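Local coordinates for hypothetical protein AQ_328 (Aquifex aeolicus, PDB 1R4V) that is of unknown function but adopts an ancestral histone fold, and by family resemblance may take part in protein heterodimerization, at residues E21-L32 / L44-L53; M141-T150 / M160-F171. All blocks are in the same frame, centred on the assembly; numbering follows the deposited sequence.

Interaction 1: residues E21-L32 / L44-L53; sequences ETMLRPKGFDKL and LTDETIELLL. With ZN (zinc ion), chain E.
The ring of Phe29 lies flat against Ile49, whose CG2 methyl sits almost directly over the ring centre in a CH-pi contact, 3.6 Å from the centroid; Pro26 CB covers the opposite face toward the rim. Two carboxylates approach the ring at its edge, in its plane: Asp46 OD1 near CD2, and Glu50 OE2, which stands 3.1 Å from Phe29 CZ and is hydrogen-bonded to Tyr112. With Leu53 CD1 near CE1, the ring is a knob in the hole formed by Asp46, Ile49, Glu50 and Leu53. This joins the start of helix 29-40 to the first turns of helix 46-62 within the histone fold, where Thr45 and Thr48 form a capping box at the N-terminus of the second helix. Leu32 CD2 extends the apolar seam, 4.1 Å from Ile49 CG2. Arg25 reaches Asp46 with CG anti to the backbone N (chi1 -168°) and its chain extended as far as NE. Arg25 NE donates to the syn lone pair of Asp46 OD1 at 2.7 Å, a salt bridge within the guanidinium plane, although guanidinium and carboxylate planes are 59° apart; a weak bond from NH2 ends on the same oxygen. Asp46 OD2 and Glu21 OE1 each bind zinc at 2.0 Å. Glu21 OE2 lies over the centre of one guanidinium face, while Glu21 OE1, 3.3 Å from Arg25 NE but well out of plane, makes a charge contact only.

Interaction 2: residues M141-T150 / M160-F171; sequences MHADVIKKAT and MEFVAQIVDKVF. With ZN (zinc ion), chain B.
Helix 141-149 and helix 160-168 cross at 118° with their axes 9.9 Å apart at closest approach, the backbones coming nearest at Ile146 and Val163. Val163 fits into the first helix with both branches: CG1 slides past Val145 CG1, while Val163 CG2 meets Thr150 CG2 at 3.6 Å. Thr150 is steadied by its own hydroxyl: Thr150 OG1 donates to Ile146 O at 2.8 Å from above the carbonyl plane, opposite the face approached by Thr150 N. Ile166 holds CG1 between the backbone N and the carbonyl carbon (chi1 66°), a torsion that brings Ile166 CD1 between Val145 CG1 and Ala149 CB, 3.7 Å from each. In this histone-fold protein the crossing packs helix 157-168, the last of the chain, onto the end of the long helix 131-149. His142 meets Val167 at about a right angle, the valine CG2 lying over one ring face, offset toward the rim. The imidazole nitrogens of His142 are hydrogen-bonded, ND1 to Leu138 O and NE2 to Ser55 OG, which fixes the ring rotation. With the imidazole cut back to an alanine, Val167 would probably lose the ring face it packs on and Ser55 its hydrogen-bond mate. In one of its two conformers, selenomethionine Met141 tentatively makes a Met-aromatic contact, its selenium at the edge of the Phe171 ring. At the other end, Ile146 CD1 packs 3.9 Å from Met160 SE.

In the fold
Interaction 1 closes before interaction 2 opens along the chain, and their centres lie about 18 Å apart in the one chain of the assembly. Helix 46-62 connects them: while one side of it receives helix 29-40, Leu52 packs on His142 of helix 131-149, Leu52 CD1 lying 3.4 Å from His142 CB, and Thr48 and Leu51 rest on Met160 of helix 157-168. The N-terminal and C-terminal parts of the all-helical histone fold are thereby packed into one body. Each interaction also borders a zinc site, Glu21 with Asp46 at the first, and Glu161, joined by Glu158 from just outside the segment, at the second; the two sites lie at separate places on the protein.

Interaction 1: residues E21-L32 / L44-L53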
loop_
_atom_site.group_PDB
_atom_site.type_symbol
_atom_site.label_atom_id
_atom_site.label_comp_id
_atom_site.label_asym_id
_atom_site.label_seq_id
_atom_site.Cartn_x
_atom_site.Cartn_y
_atom_site.Cartn_z
ATOM N N GLU A 21 -23.668 5.504 3.950
ATOM C CA GLU A 21 -23.022 4.156 3.923
ATOM C C GLU A 21 -23.749 3.288 4.946
ATOM O O GLU A 21 -24.389 3.815 5.858
ATOM C CB GLU A 21 -21.523 4.194 4.269
ATOM C CG GLU A 21 -20.707 5.422 3.869
ATOM C CD GLU A 21 -20.160 5.467 2.442
ATOM O OE1 GLU A 21 -20.276 4.501 1.652
ATOM O OE2 GLU A 21 -19.570 6.519 2.098
ATOM N N THR A 22 -23.643 1.971 4.792
ATOM C CA THR A 22 -24.187 0.999 5.745
ATOM C C THR A 22 -23.059 0.104 6.263
ATOM O O THR A 22 -21.876 0.345 5.981
ATOM C CB THR A 22 -25.326 0.152 5.108
ATOM O OG1 THR A 22 -24.823 -0.585 3.985
ATOM C CG2 THR A 22 -26.443 1.037 4.540
HETATM N N MSE A 23 -23.429 -0.928 7.019
HETATM C CA MSE A 23 -22.468 -1.907 7.512
HETATM C C MSE A 23 -21.948 -2.854 6.421
HETATM O O MSE A 23 -21.005 -3.613 6.688
HETATM C CB MSE A 23 -23.064 -2.715 8.670
HETATM C CG MSE A 23 -23.555 -1.878 9.862
HETATM SE SE MSE A 23 -22.157 -0.850 10.782
HETATM C CE MSE A 23 -21.023 -2.349 11.456
ATOM N N LEU A 24 -22.543 -2.817 5.224
ATOM C CA LEU A 24 -22.079 -3.615 4.077
ATOM C C LEU A 24 -20.885 -3.030 3.341
ATOM O O LEU A 24 -20.206 -3.762 2.623
ATOM C CB LEU A 24 -23.187 -3.898 3.049
ATOM C CG LEU A 24 -23.947 -5.222 3.241
ATOM C CD1 LEU A 24 -23.143 -6.478 2.901
ATOM C CD2 LEU A 24 -24.430 -5.328 4.658
ATOM N N ARG A 25 -20.611 -1.739 3.499
ATOM C CA ARG A 25 -19.440 -1.153 2.863
ATOM C C ARG A 25 -18.260 -2.060 3.207
ATOM O O ARG A 25 -18.110 -2.397 4.386
ATOM C CB ARG A 25 -19.194 0.246 3.403
ATOM C CG ARG A 25 -18.192 1.052 2.604
ATOM C CD ARG A 25 -17.887 2.354 3.293
ATOM N NE ARG A 25 -17.268 3.300 2.377
ATOM C CZ ARG A 25 -16.768 4.464 2.742
ATOM N NH1 ARG A 25 -16.777 4.828 4.007
ATOM N NH2 ARG A 25 -16.235 5.255 1.832
ATOM N N PRO A 26 -17.432 -2.455 2.232
ATOM C CA PRO A 26 -16.329 -3.372 2.522
ATOM C C PRO A 26 -15.560 -2.916 3.754
ATOM O O PRO A 26 -15.357 -1.725 3.962
ATOM C CB PRO A 26 -15.480 -3.317 1.248
ATOM C CG PRO A 26 -16.450 -2.998 0.165
ATOM C CD PRO A 26 -17.448 -2.084 0.804
ATOM N N LYS A 27 -15.156 -3.869 4.583
ATOM C CA LYS A 27 -14.485 -3.560 5.843
ATOM C C LYS A 27 -13.146 -2.876 5.589
ATOM O O LYS A 27 -12.478 -3.176 4.607
ATOM C CB LYS A 27 -14.352 -4.817 6.705
ATOM C CG LYS A 27 -15.491 -4.987 7.719
ATOM C CD LYS A 27 -16.895 -4.987 7.113
ATOM C CE LYS A 27 -17.990 -4.952 8.187
ATOM N NZ LYS A 27 -18.401 -3.582 8.646
ATOM N N GLY A 28 -12.800 -1.941 6.468
ATOM C CA GLY A 28 -11.646 -1.070 6.317
ATOM C C GLY A 28 -11.899 0.269 5.651
ATOM O O GLY A 28 -11.238 1.232 6.023
ATOM N N PHE A 29 -12.821 0.332 4.686
ATOM C CA PHE A 29 -13.087 1.524 3.857
ATOM C C PHE A 29 -13.485 2.665 4.772
ATOM O O PHE A 29 -12.909 3.755 4.777
ATOM C CB PHE A 29 -14.210 1.255 2.851
ATOM C CG PHE A 29 -13.801 0.550 1.581
ATOM C CD1 PHE A 29 -12.889 -0.498 1.575
ATOM C CD2 PHE A 29 -14.361 0.937 0.371
ATOM C CE1 PHE A 29 -12.548 -1.135 0.410
ATOM C CE2 PHE A 29 -14.013 0.307 -0.810
ATOM C CZ PHE A 29 -13.108 -0.736 -0.792
ATOM N N ASP A 30 -14.514 2.379 5.562
ATOM C CA ASP A 30 -14.923 3.185 6.702
ATOM C C ASP A 30 -13.758 3.888 7.409
ATOM O O ASP A 30 -13.662 5.106 7.421
ATOM C CB ASP A 30 -15.668 2.219 7.641
ATOM C CG ASP A 30 -15.200 0.749 7.451
ATOM O OD1 ASP A 30 -14.326 0.207 8.201
ATOM O OD2 ASP A 30 -15.674 0.095 6.485
ATOM N N LYS A 31 -12.837 3.109 7.971
ATOM C CA LYS A 31 -11.723 3.602 8.776
ATOM C C LYS A 31 -10.665 4.342 7.978
ATOM O O LYS A 31 -10.023 5.283 8.477
ATOM C CB LYS A 31 -11.091 2.403 9.493
ATOM C CG LYS A 31 -12.106 1.827 10.481
ATOM C CD LYS A 31 -11.875 0.384 10.850
ATOM C CE LYS A 31 -10.757 0.253 11.811
ATOM N NZ LYS A 31 -11.120 -0.813 12.815
ATOM N N LEU A 32 -10.470 3.894 6.742
ATOM C CA LEU A 32 -9.528 4.549 5.843
ATOM C C LEU A 32 -10.090 5.908 5.461
ATOM O O LEU A 32 -9.385 6.903 5.537
ATOM C CB LEU A 32 -9.320 3.703 4.599
ATOM C CG LEU A 32 -8.236 4.227 3.634
ATOM C CD1 LEU A 32 -6.849 4.101 4.224
ATOM C CD2 LEU A 32 -8.357 3.492 2.329
ATOM N N LEU A 44 -11.998 10.849 0.242
ATOM C CA LEU A 44 -12.176 9.689 -0.628
ATOM C C LEU A 44 -13.645 9.281 -0.765
ATOM O O LEU A 44 -14.445 9.565 0.117
ATOM C CB LEU A 44 -11.421 8.493 -0.029
ATOM C CG LEU A 44 -9.928 8.579 0.256
ATOM C CD1 LEU A 44 -9.458 7.372 1.085
ATOM C CD2 LEU A 44 -9.176 8.678 -1.057
ATOM N N THR A 45 -13.971 8.612 -1.869
ATOM C CA THR A 45 -15.239 7.932 -2.112
ATOM C C THR A 45 -14.944 6.458 -2.322
ATOM O O THR A 45 -13.774 6.090 -2.493
ATOM C CB THR A 45 -15.921 8.440 -3.380
ATOM O OG1 THR A 45 -15.106 8.184 -4.537
ATOM C CG2 THR A 45 -16.063 9.952 -3.364
ATOM N N ASP A 46 -15.981 5.620 -2.342
ATOM C CA ASP A 46 -15.797 4.203 -2.633
ATOM C C ASP A 46 -15.029 4.030 -3.951
ATOM O O ASP A 46 -14.117 3.215 -4.000
ATOM C CB ASP A 46 -17.117 3.430 -2.698
ATOM C CG ASP A 46 -17.790 3.249 -1.336
ATOM O OD1 ASP A 46 -17.103 3.239 -0.297
ATOM O OD2 ASP A 46 -19.026 3.095 -1.183
ATOM N N GLU A 47 -15.398 4.780 -4.994
ATOM C CA GLU A 47 -14.738 4.737 -6.297
ATOM C C GLU A 47 -13.241 5.043 -6.221
ATOM O O GLU A 47 -12.431 4.319 -6.834
ATOM C CB GLU A 47 -15.366 5.731 -7.274
ATOM C CG GLU A 47 -14.717 5.642 -8.655
ATOM C CD GLU A 47 -15.345 6.531 -9.708
ATOM O OE1 GLU A 47 -15.814 7.659 -9.403
ATOM O OE2 GLU A 47 -15.354 6.064 -10.865
ATOM N N THR A 48 -12.868 6.110 -5.503
ATOM C CA THR A 48 -11.455 6.467 -5.418
ATOM C C THR A 48 -10.673 5.599 -4.425
ATOM O O THR A 48 -9.460 5.445 -4.591
ATOM C CB THR A 48 -11.210 7.974 -5.152
ATOM O OG1 THR A 48 -11.931 8.452 -3.998
ATOM C CG2 THR A 48 -11.677 8.797 -6.367
ATOM N N ILE A 49 -11.331 5.057 -3.400
ATOM C CA ILE A 49 -10.701 4.056 -2.536
ATOM C C ILE A 49 -10.335 2.820 -3.342
ATOM O O ILE A 49 -9.240 2.290 -3.163
ATOM C CB ILE A 49 -11.578 3.659 -1.334
ATOM C CG1 ILE A 49 -11.689 4.814 -0.351
ATOM C CG2 ILE A 49 -11.025 2.401 -0.615
ATOM C CD1 ILE A 49 -12.877 4.699 0.620
ATOM N N GLU A 50 -11.220 2.352 -4.219
ATOM C CA GLU A 50 -10.901 1.207 -5.063
ATOM C C GLU A 50 -9.670 1.461 -5.946
ATOM O O GLU A 50 -8.805 0.583 -6.097
ATOM C CB GLU A 50 -12.091 0.833 -5.951
ATOM C CG GLU A 50 -13.230 0.191 -5.190
ATOM C CD GLU A 50 -12.928 -1.237 -4.760
ATOM O OE1 GLU A 50 -12.146 -1.947 -5.436
ATOM O OE2 GLU A 50 -13.501 -1.658 -3.736
ATOM N N LEU A 51 -9.610 2.650 -6.541
ATOM C CA LEU A 51 -8.474 3.018 -7.380
ATOM C C LEU A 51 -7.188 3.077 -6.562
ATOM O O LEU A 51 -6.144 2.582 -7.007
ATOM C CB LEU A 51 -8.750 4.348 -8.105
ATOM C CG LEU A 51 -9.832 4.272 -9.196
ATOM C CD1 LEU A 51 -10.222 5.667 -9.664
ATOM C CD2 LEU A 51 -9.354 3.482 -10.381
ATOM N N LEU A 52 -7.275 3.663 -5.374
ATOM C CA LEU A 52 -6.153 3.777 -4.448
ATOM C C LEU A 52 -5.635 2.386 -4.075
ATOM O O LEU A 52 -4.436 2.109 -4.162
ATOM C CB LEU A 52 -6.577 4.545 -3.201
ATOM C CG LEU A 52 -5.631 4.542 -1.990
ATOM C CD1 LEU A 52 -4.273 5.188 -2.363
ATOM C CD2 LEU A 52 -6.294 5.273 -0.872
ATOM N N LEU A 53 -6.539 1.506 -3.669
ATOM C CA LEU A 53 -6.166 0.137 -3.300
ATOM C C LEU A 53 -5.613 -0.691 -4.456
ATOM O O LEU A 53 -4.720 -1.524 -4.243
ATOM C CB LEU A 53 -7.353 -0.583 -2.654
ATOM C CG LEU A 53 -7.893 0.004 -1.360
ATOM C CD1 LEU A 53 -9.093 -0.854 -0.902
ATOM C CD2 LEU A 53 -6.836 0.079 -0.297
HETATM ZN ZN ZN E . -20.309 2.980 0.328
HETATM O O HOH W 1 -16.487 8.210 1.320
#

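Interaction 2: residues M141-T150 / M160-F171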
loop_
_atom_site.group_PDB
_atom_site.type_symbol
_atom_site.label_atom_id
_atom_site.label_comp_id
_atom_site.label_asym_id
_atom_site.label_seq_id
_atom_site.Cartn_x
_atom_site.Cartn_y
_atom_site.Cartn_z
HETATM N N MSE A 141 2.413 6.788 1.582
HETATM C CA MSE A 141 3.052 7.272 0.368
HETATM C C MSE A 141 2.076 7.771 -0.693
HETATM O O MSE A 141 2.257 8.870 -1.233
HETATM C CB MSE A 141 3.967 6.215 -0.205
HETATM C CG MSE A 141 4.631 6.761 -1.421
HETATM SE SE MSE A 141 3.780 6.045 -3.080
HETATM C CE MSE A 141 5.130 6.726 -4.359
ATOM N N HIS A 142 1.046 6.992 -0.987
ATOM C CA HIS A 142 -0.010 7.416 -1.896
ATOM C C HIS A 142 -0.717 8.687 -1.427
ATOM O O HIS A 142 -1.001 9.531 -2.245
ATOM C CB HIS A 142 -1.056 6.328 -2.124
ATOM C CG HIS A 142 -0.624 5.284 -3.094
ATOM N ND1 HIS A 142 0.319 4.326 -2.784
ATOM C CD2 HIS A 142 -1.013 5.035 -4.365
ATOM C CE1 HIS A 142 0.488 3.529 -3.825
ATOM N NE2 HIS A 142 -0.305 3.944 -4.798
ATOM N N ALA A 143 -0.981 8.838 -0.139
ATOM C CA ALA A 143 -1.589 10.079 0.362
ATOM C C ALA A 143 -0.694 11.291 0.047
ATOM O O ALA A 143 -1.186 12.350 -0.322
ATOM C CB ALA A 143 -1.862 9.967 1.866
ATOM N N ASP A 144 0.614 11.121 0.191
ATOM C CA ASP A 144 1.608 12.152 -0.060
ATOM C C ASP A 144 1.540 12.545 -1.539
ATOM O O ASP A 144 1.500 13.719 -1.874
ATOM C CB ASP A 144 3.010 11.670 0.326
ATOM C CG ASP A 144 4.082 12.775 0.210
ATOM O OD1 ASP A 144 3.862 13.915 0.683
ATOM O OD2 ASP A 144 5.198 12.590 -0.332
ATOM N N VAL A 145 1.487 11.558 -2.424
ATOM C CA VAL A 145 1.440 11.795 -3.852
ATOM C C VAL A 145 0.102 12.445 -4.220
ATOM O O VAL A 145 0.103 13.371 -5.028
ATOM C CB VAL A 145 1.690 10.495 -4.641
ATOM C CG1 VAL A 145 1.548 10.749 -6.155
ATOM C CG2 VAL A 145 3.098 9.963 -4.293
ATOM N N ILE A 146 -1.016 12.005 -3.638
ATOM C CA ILE A 146 -2.323 12.624 -3.943
ATOM C C ILE A 146 -2.295 14.129 -3.678
ATOM O O ILE A 146 -2.716 14.937 -4.502
ATOM C CB ILE A 146 -3.450 11.962 -3.112
ATOM C CG1 ILE A 146 -3.726 10.536 -3.630
ATOM C CG2 ILE A 146 -4.724 12.796 -3.095
ATOM C CD1 ILE A 146 -4.420 9.660 -2.655
ATOM N N LYS A 147 -1.805 14.496 -2.503
ATOM C CA LYS A 147 -1.688 15.892 -2.103
ATOM C C LYS A 147 -0.737 16.712 -2.949
ATOM O O LYS A 147 -1.008 17.889 -3.199
ATOM C CB LYS A 147 -1.290 15.975 -0.637
ATOM C CG LYS A 147 -2.491 15.617 0.232
ATOM C CD LYS A 147 -2.319 16.050 1.680
ATOM C CE LYS A 147 -1.496 15.050 2.452
ATOM N NZ LYS A 147 -1.719 15.290 3.899
ATOM N N LYS A 148 0.356 16.106 -3.391
ATOM C CA LYS A 148 1.320 16.796 -4.247
ATOM C C LYS A 148 1.007 16.771 -5.744
ATOM O O LYS A 148 1.584 17.551 -6.498
ATOM C CB LYS A 148 2.704 16.210 -3.999
ATOM C CG LYS A 148 3.271 16.751 -2.713
ATOM C CD LYS A 148 4.341 15.904 -2.125
ATOM C CE LYS A 148 4.792 16.576 -0.834
ATOM N NZ LYS A 148 5.801 15.760 -0.172
ATOM N N ALA A 149 0.105 15.915 -6.194
ATOM C CA ALA A 149 -0.172 15.784 -7.632
ATOM C C ALA A 149 -1.578 16.146 -8.115
ATOM O O ALA A 149 -1.709 16.551 -9.254
ATOM C CB ALA A 149 0.176 14.391 -8.101
ATOM N N THR A 150 -2.622 16.023 -7.301
ATOM C CA THR A 150 -3.979 16.140 -7.818
ATOM C C THR A 150 -4.530 17.552 -7.847
ATOM O O THR A 150 -5.287 17.855 -8.766
ATOM C CB THR A 150 -4.995 15.252 -7.057
ATOM O OG1 THR A 150 -5.133 15.647 -5.692
ATOM C CG2 THR A 150 -4.543 13.807 -7.014
HETATM N N MSE A 160 -6.977 10.319 -9.616
HETATM C CA MSE A 160 -6.476 9.088 -9.021
HETATM C C MSE A 160 -5.784 8.179 -10.024
HETATM O O MSE A 160 -4.777 7.540 -9.697
HETATM C CB MSE A 160 -7.636 8.316 -8.406
HETATM C CG MSE A 160 -8.197 9.038 -7.186
HETATM SE SE MSE A 160 -6.787 9.323 -5.770
HETATM C CE MSE A 160 -6.019 7.705 -5.700
ATOM N N GLU A 161 -6.346 8.097 -11.232
ATOM C CA GLU A 161 -5.696 7.377 -12.321
ATOM C C GLU A 161 -4.322 7.946 -12.623
ATOM O O GLU A 161 -3.375 7.193 -12.879
ATOM C CB GLU A 161 -6.569 7.365 -13.576
ATOM C CG GLU A 161 -7.825 6.520 -13.426
ATOM C CD GLU A 161 -8.722 6.600 -14.656
ATOM O OE1 GLU A 161 -8.214 6.624 -15.764
ATOM O OE2 GLU A 161 -9.955 6.665 -14.529
ATOM N N PHE A 162 -4.186 9.263 -12.576
ATOM C CA PHE A 162 -2.873 9.897 -12.719
ATOM C C PHE A 162 -1.903 9.586 -11.567
ATOM O O PHE A 162 -0.731 9.340 -11.801
ATOM C CB PHE A 162 -3.066 11.403 -12.849
ATOM C CG PHE A 162 -1.774 12.185 -12.935
ATOM C CD1 PHE A 162 -0.915 12.022 -14.011
ATOM C CD2 PHE A 162 -1.433 13.107 -11.949
ATOM C CE1 PHE A 162 0.263 12.753 -14.101
ATOM C CE2 PHE A 162 -0.253 13.848 -12.033
ATOM C CZ PHE A 162 0.593 13.667 -13.120
ATOM N N VAL A 163 -2.375 9.587 -10.324
ATOM C CA VAL A 163 -1.556 9.183 -9.171
ATOM C C VAL A 163 -1.012 7.761 -9.361
ATOM O O VAL A 163 0.181 7.541 -9.198
ATOM C CB VAL A 163 -2.331 9.336 -7.825
ATOM C CG1 VAL A 163 -1.647 8.652 -6.645
ATOM C CG2 VAL A 163 -2.542 10.811 -7.490
ATOM N N ALA A 164 -1.862 6.809 -9.726
ATOM C CA ALA A 164 -1.417 5.451 -9.998
ATOM C C ALA A 164 -0.324 5.353 -11.071
ATOM O O ALA A 164 0.610 4.561 -10.907
ATOM C CB ALA A 164 -2.572 4.565 -10.391
ATOM N N GLN A 165 -0.452 6.137 -12.139
ATOM C CA GLN A 165 0.549 6.234 -13.195
ATOM C C GLN A 165 1.892 6.725 -12.691
ATOM O O GLN A 165 2.935 6.147 -13.007
ATOM C CB GLN A 165 0.083 7.177 -14.294
ATOM C CG GLN A 165 -0.991 6.591 -15.177
ATOM C CD GLN A 165 -1.322 7.460 -16.399
ATOM O OE1 GLN A 165 -0.914 7.116 -17.510
ATOM N NE2 GLN A 165 -2.022 8.585 -16.200
ATOM N N ILE A 166 1.903 7.803 -11.916
ATOM C CA ILE A 166 3.180 8.344 -11.460
ATOM C C ILE A 166 3.797 7.509 -10.355
ATOM O O ILE A 166 5.011 7.461 -10.253
ATOM C CB ILE A 166 3.143 9.850 -11.129
ATOM C CG1 ILE A 166 2.258 10.159 -9.942
ATOM C CG2 ILE A 166 2.712 10.643 -12.366
ATOM C CD1 ILE A 166 2.208 11.647 -9.631
ATOM N N VAL A 167 2.978 6.846 -9.547
ATOM C CA VAL A 167 3.478 5.916 -8.552
ATOM C C VAL A 167 4.163 4.738 -9.234
ATOM O O VAL A 167 5.258 4.348 -8.841
ATOM C CB VAL A 167 2.356 5.430 -7.631
ATOM C CG1 VAL A 167 2.732 4.161 -6.895
ATOM C CG2 VAL A 167 2.005 6.550 -6.665
ATOM N N ASP A 168 3.525 4.179 -10.249
ATOM C CA ASP A 168 4.097 3.066 -11.012
ATOM C C ASP A 168 5.530 3.365 -11.502
ATOM O O ASP A 168 6.351 2.454 -11.537
ATOM C CB ASP A 168 3.131 2.666 -12.137
ATOM C CG ASP A 168 3.749 1.706 -13.142
ATOM O OD1 ASP A 168 3.886 0.506 -12.815
ATOM O OD2 ASP A 168 4.124 2.084 -14.272
ATOM N N LYS A 169 5.839 4.612 -11.843
ATOM C CA LYS A 169 7.164 5.056 -12.280
ATOM C C LYS A 169 8.241 5.298 -11.194
ATOM O O LYS A 169 9.381 5.654 -11.519
ATOM C CB LYS A 169 7.005 6.314 -13.131
ATOM C CG LYS A 169 6.188 6.097 -14.386
ATOM C CD LYS A 169 7.018 5.341 -15.413
ATOM C CE LYS A 169 6.250 4.946 -16.668
ATOM N NZ LYS A 169 7.208 4.394 -17.682
ATOM N N VAL A 170 7.923 5.104 -9.924
ATOM C CA VAL A 170 8.935 5.085 -8.858
ATOM C C VAL A 170 9.036 3.711 -8.205
ATOM O O VAL A 170 9.818 3.539 -7.278
ATOM C CB VAL A 170 8.702 6.172 -7.778
ATOM C CG1 VAL A 170 8.805 7.556 -8.426
ATOM C CG2 VAL A 170 7.380 5.981 -7.058
ATOM N N PHE A 171 8.269 2.731 -8.663
ATOM C CA PHE A 171 8.394 1.358 -8.178
ATOM C C PHE A 171 8.876 0.452 -9.292
ATOM O O PHE A 171 8.770 0.807 -10.486
ATOM C CB PHE A 171 7.067 0.832 -7.628
ATOM C CG PHE A 171 6.768 1.345 -6.265
ATOM C CD1 PHE A 171 6.015 2.484 -6.079
ATOM C CD2 PHE A 171 7.255 0.682 -5.161
ATOM C CE1 PHE A 171 5.760 2.957 -4.808
ATOM C CE2 PHE A 171 6.999 1.152 -3.895
ATOM C CZ PHE A 171 6.252 2.296 -3.716
ATOM O OXT PHE A 171 9.369 -0.643 -8.941
HETATM ZN ZN ZN B . -9.563 7.431 -17.168
#